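Local atomic coordinates of DNA topoisomerase I-like protein (Leishmania donovani, PDB entry 2B9S), a protein that forms the small subunit of a heterodimeric type IB topoisomerase that probably relaxes supercoiled DNA by transiently nicking and rejoining one strand. Residues D24-C29 against F51-N56. Sequence-based numbering, arbitrary orientation.
Sequences DPRIIC and FPWAMN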
ATOM      1  N   ASP E  24     -15.974  -8.022   2.137  1.00 29.01           N
ATOM      2  CA  ASP E  24     -17.103  -7.154   2.428  1.00 30.97           C
ATOM      3  C   ASP E  24     -17.342  -7.232   3.950  1.00 32.25           C
ATOM      4  O   ASP E  24     -17.516  -8.331   4.496  1.00 34.45           O
ATOM      5  CB  ASP E  24     -18.307  -7.613   1.590  1.00 31.60           C
ATOM      6  CG  ASP E  24     -19.427  -6.579   1.525  1.00 30.34           C
ATOM      7  OD1 ASP E  24     -19.695  -5.923   2.542  1.00 28.68           O
ATOM      8  OD2 ASP E  24     -20.060  -6.446   0.450  1.00 31.55           O
ATOM      9  N   PRO E  25     -17.258  -6.089   4.661  1.00 32.92           N
ATOM     10  CA  PRO E  25     -17.385  -6.165   6.127  1.00 32.84           C
ATOM     11  C   PRO E  25     -18.802  -6.575   6.595  1.00 34.45           C
ATOM     12  O   PRO E  25     -18.972  -7.024   7.730  1.00 34.50           O
ATOM     13  CB  PRO E  25     -17.030  -4.746   6.586  1.00 32.67           C
ATOM     14  CG  PRO E  25     -17.260  -3.895   5.414  1.00 32.87           C
ATOM     15  CD  PRO E  25     -17.027  -4.710   4.194  1.00 32.12           C
ATOM     16  N   ARG E  26     -19.788  -6.421   5.706  1.00 35.52           N
ATOM     17  CA  ARG E  26     -21.164  -6.855   5.926  1.00 35.11           C
ATOM     18  C   ARG E  26     -21.277  -8.381   6.005  1.00 36.45           C
ATOM     19  O   ARG E  26     -22.219  -8.904   6.606  1.00 37.66           O
ATOM     20  CB  ARG E  26     -22.076  -6.320   4.815  1.00 33.90           C
ATOM     21  CG  ARG E  26     -22.165  -4.817   4.749  1.00 34.09           C
ATOM     22  CD  ARG E  26     -22.917  -4.318   3.527  1.00 33.57           C
ATOM     23  NE  ARG E  26     -22.178  -4.539   2.286  1.00 35.01           N
ATOM     24  CZ  ARG E  26     -22.485  -3.994   1.106  1.00 34.84           C
ATOM     25  NH1 ARG E  26     -23.508  -3.167   1.002  1.00 35.88           N
ATOM     26  NH2 ARG E  26     -21.758  -4.260   0.030  1.00 32.12           N
ATOM     27  N   ILE E  27     -20.341  -9.097   5.382  1.00 37.10           N
ATOM     28  CA  ILE E  27     -20.289 -10.562   5.507  1.00 37.91           C
ATOM     29  C   ILE E  27     -19.902 -10.942   6.945  1.00 39.48           C
ATOM     30  O   ILE E  27     -20.561 -11.762   7.578  1.00 40.78           O
ATOM     31  CB  ILE E  27     -19.313 -11.218   4.484  1.00 38.18           C
ATOM     32  CG1 ILE E  27     -19.698 -10.862   3.040  1.00 37.42           C
ATOM     33  CG2 ILE E  27     -19.235 -12.742   4.691  1.00 37.16           C
ATOM     34  CD1 ILE E  27     -18.707 -11.359   2.002  1.00 37.38           C
ATOM     35  N   ILE E  28     -18.842 -10.314   7.456  1.00 40.73           N
ATOM     36  CA  ILE E  28     -18.385 -10.505   8.825  1.00 40.77           C
ATOM     37  C   ILE E  28     -19.441 -10.083   9.866  1.00 42.59           C
ATOM     38  O   ILE E  28     -19.761 -10.852  10.781  1.00 42.50           O
ATOM     39  CB  ILE E  28     -17.036  -9.777   9.049  1.00 39.92           C
ATOM     40  CG1 ILE E  28     -15.930 -10.520   8.297  1.00 39.86           C
ATOM     41  CG2 ILE E  28     -16.687  -9.677  10.524  1.00 37.21           C
ATOM     42  CD1 ILE E  28     -14.658  -9.736   8.135  1.00 40.75           C
ATOM     43  N   CYS E  29     -19.979  -8.875   9.714  1.00 43.46           N
ATOM     44  CA  CYS E  29     -21.021  -8.357  10.608  1.00 44.78           C
ATOM     45  C   CYS E  29     -22.315  -9.194  10.679  1.00 45.72           C
ATOM     46  O   CYS E  29     -22.816  -9.416  11.781  1.00 46.18           O
ATOM     47  CB  CYS E  29     -21.315  -6.890  10.294  1.00 44.65           C
ATOM     48  SG  CYS E  29     -19.917  -5.812  10.708  1.00 44.19           S
ATOM     49  N   PHE E  51     -15.872   0.987   9.201  1.00 32.82           N
ATOM     50  CA  PHE E  51     -16.958   0.248   8.585  1.00 32.63           C
ATOM     51  C   PHE E  51     -18.360   0.500   9.194  1.00 35.97           C
ATOM     52  O   PHE E  51     -19.154  -0.451   9.289  1.00 38.26           O
ATOM     53  CB  PHE E  51     -16.642  -1.245   8.682  1.00 29.96           C
ATOM     54  CG  PHE E  51     -15.487  -1.715   7.795  1.00 30.10           C
ATOM     55  CD1 PHE E  51     -15.380  -1.310   6.458  1.00 29.89           C
ATOM     56  CD2 PHE E  51     -14.540  -2.600   8.288  1.00 27.02           C
ATOM     57  CE1 PHE E  51     -14.348  -1.772   5.656  1.00 29.19           C
ATOM     58  CE2 PHE E  51     -13.511  -3.059   7.490  1.00 27.59           C
ATOM     59  CZ  PHE E  51     -13.416  -2.653   6.168  1.00 27.89           C
ATOM     60  N   PRO E  52     -18.702   1.768   9.552  1.00 36.30           N
ATOM     61  CA  PRO E  52     -19.952   2.011  10.294  1.00 37.03           C
ATOM     62  C   PRO E  52     -21.207   1.738   9.466  1.00 37.04           C
ATOM     63  O   PRO E  52     -22.274   1.484  10.020  1.00 38.38           O
ATOM     64  CB  PRO E  52     -19.868   3.503  10.615  1.00 35.92           C
ATOM     65  CG  PRO E  52     -19.077   4.059   9.529  1.00 36.25           C
ATOM     66  CD  PRO E  52     -18.018   3.042   9.266  1.00 35.45           C
ATOM     67  N   TRP E  53     -21.051   1.797   8.149  1.00 35.74           N
ATOM     68  CA  TRP E  53     -22.101   1.533   7.183  1.00 34.07           C
ATOM     69  C   TRP E  53     -22.400   0.030   7.040  1.00 33.84           C
ATOM     70  O   TRP E  53     -23.383  -0.361   6.405  1.00 33.08           O
ATOM     71  CB  TRP E  53     -21.686   2.144   5.832  1.00 34.05           C
ATOM     72  CG  TRP E  53     -20.313   1.673   5.300  1.00 33.64           C
ATOM     73  CD1 TRP E  53     -19.087   2.282   5.506  1.00 32.96           C
ATOM     74  CD2 TRP E  53     -20.049   0.514   4.482  1.00 32.72           C
ATOM     75  NE1 TRP E  53     -18.092   1.572   4.862  1.00 32.21           N
ATOM     76  CE2 TRP E  53     -18.648   0.485   4.231  1.00 33.40           C
ATOM     77  CE3 TRP E  53     -20.854  -0.501   3.938  1.00 32.20           C
ATOM     78  CZ2 TRP E  53     -18.033  -0.528   3.445  1.00 33.35           C
ATOM     79  CZ3 TRP E  53     -20.240  -1.516   3.162  1.00 33.64           C
ATOM     80  CH2 TRP E  53     -18.835  -1.508   2.921  1.00 33.38           C
ATOM     81  N   ALA E  54     -21.581  -0.784   7.688  1.00 34.66           N
ATOM     82  CA  ALA E  54     -21.695  -2.226   7.610  1.00 36.82           C
ATOM     83  C   ALA E  54     -22.080  -2.879   8.935  1.00 39.04           C
ATOM     84  O   ALA E  54     -22.331  -4.070   8.993  1.00 37.61           O
ATOM     85  CB  ALA E  54     -20.414  -2.810   7.109  1.00 36.77           C
ATOM     86  N   MET E  55     -22.121  -2.077   9.994  1.00 42.65           N
ATOM     87  CA  MET E  55     -22.186  -2.605  11.352  1.00 45.87           C
ATOM     88  C   MET E  55     -23.523  -3.291  11.614  1.00 47.59           C
ATOM     89  O   MET E  55     -23.631  -4.147  12.492  1.00 48.12           O
ATOM     90  CB  MET E  55     -21.960  -1.488  12.372  1.00 46.69           C
ATOM     91  CG  MET E  55     -20.532  -0.968  12.417  1.00 47.39           C
ATOM     92  SD  MET E  55     -19.308  -2.288  12.332  1.00 48.83           S
ATOM     93  CE  MET E  55     -19.502  -3.034  13.949  1.00 50.91           C
ATOM     94  N   ASN E  56     -24.538  -2.910  10.846  1.00 20.00           N
ATOM     95  CA  ASN E  56     -25.921  -3.213  11.198  1.00 20.00           C
ATOM     96  C   ASN E  56     -26.419  -4.451  10.459  1.00 20.00           C
ATOM     97  O   ASN E  56     -27.576  -4.846  10.600  1.00 56.07           O
ATOM     98  CB  ASN E  56     -26.817  -2.020  10.902  1.00 20.00           C
TER
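Pro25 lays its ring over one face of the Phe51 phenyl, a CH-pi contact in which CG sits 3.6 Å from the ring centroid and 23° off the ring normal. Pro25 follows Asp24, the N-cap of helix 25-34 in the C-terminal topoisomerase domain, and the first turn of that helix packs on the loop that follows helix 45-50. The same CG reaches the methyl of Ala54 and, at 3.8 Å, CH2 of Trp53, so the proline is wedged among three side chains of the loop. Ala54 CB also lies over one face of the indole and meets the aliphatic part of Arg26, with Arg26 CG 3.6 Å from Ala54 CB. Beyond CG the arginine chain bends at chi3 (-70°), which turns the guanidinium back to Asp24: NE and NH2 each take a syn lone pair of the carboxylate, NH2 to OD2 at 2.8 Å. Asp24 OD1 accepts from NE and, on its anti side and tilted out of the carboxylate plane, from the backbone N of Arg26, so one carboxylate both caps the helix and fixes the rotation of the guanidinium. A salt bridge from NH2 to Glu247 of the large-subunit chain adds a second anionic partner. The rim of Trp53 comes over one guanidinium face with the planes 80° apart, CZ3 being 3.7 Å from Arg26 NE; this is an edge-on approach, not a parallel stack. One turn along the helix, Cys29 meets the loop backbone, CB standing 3.3 Å from Ala54 O, while its SG faces Met55 SD at 3.9 Å.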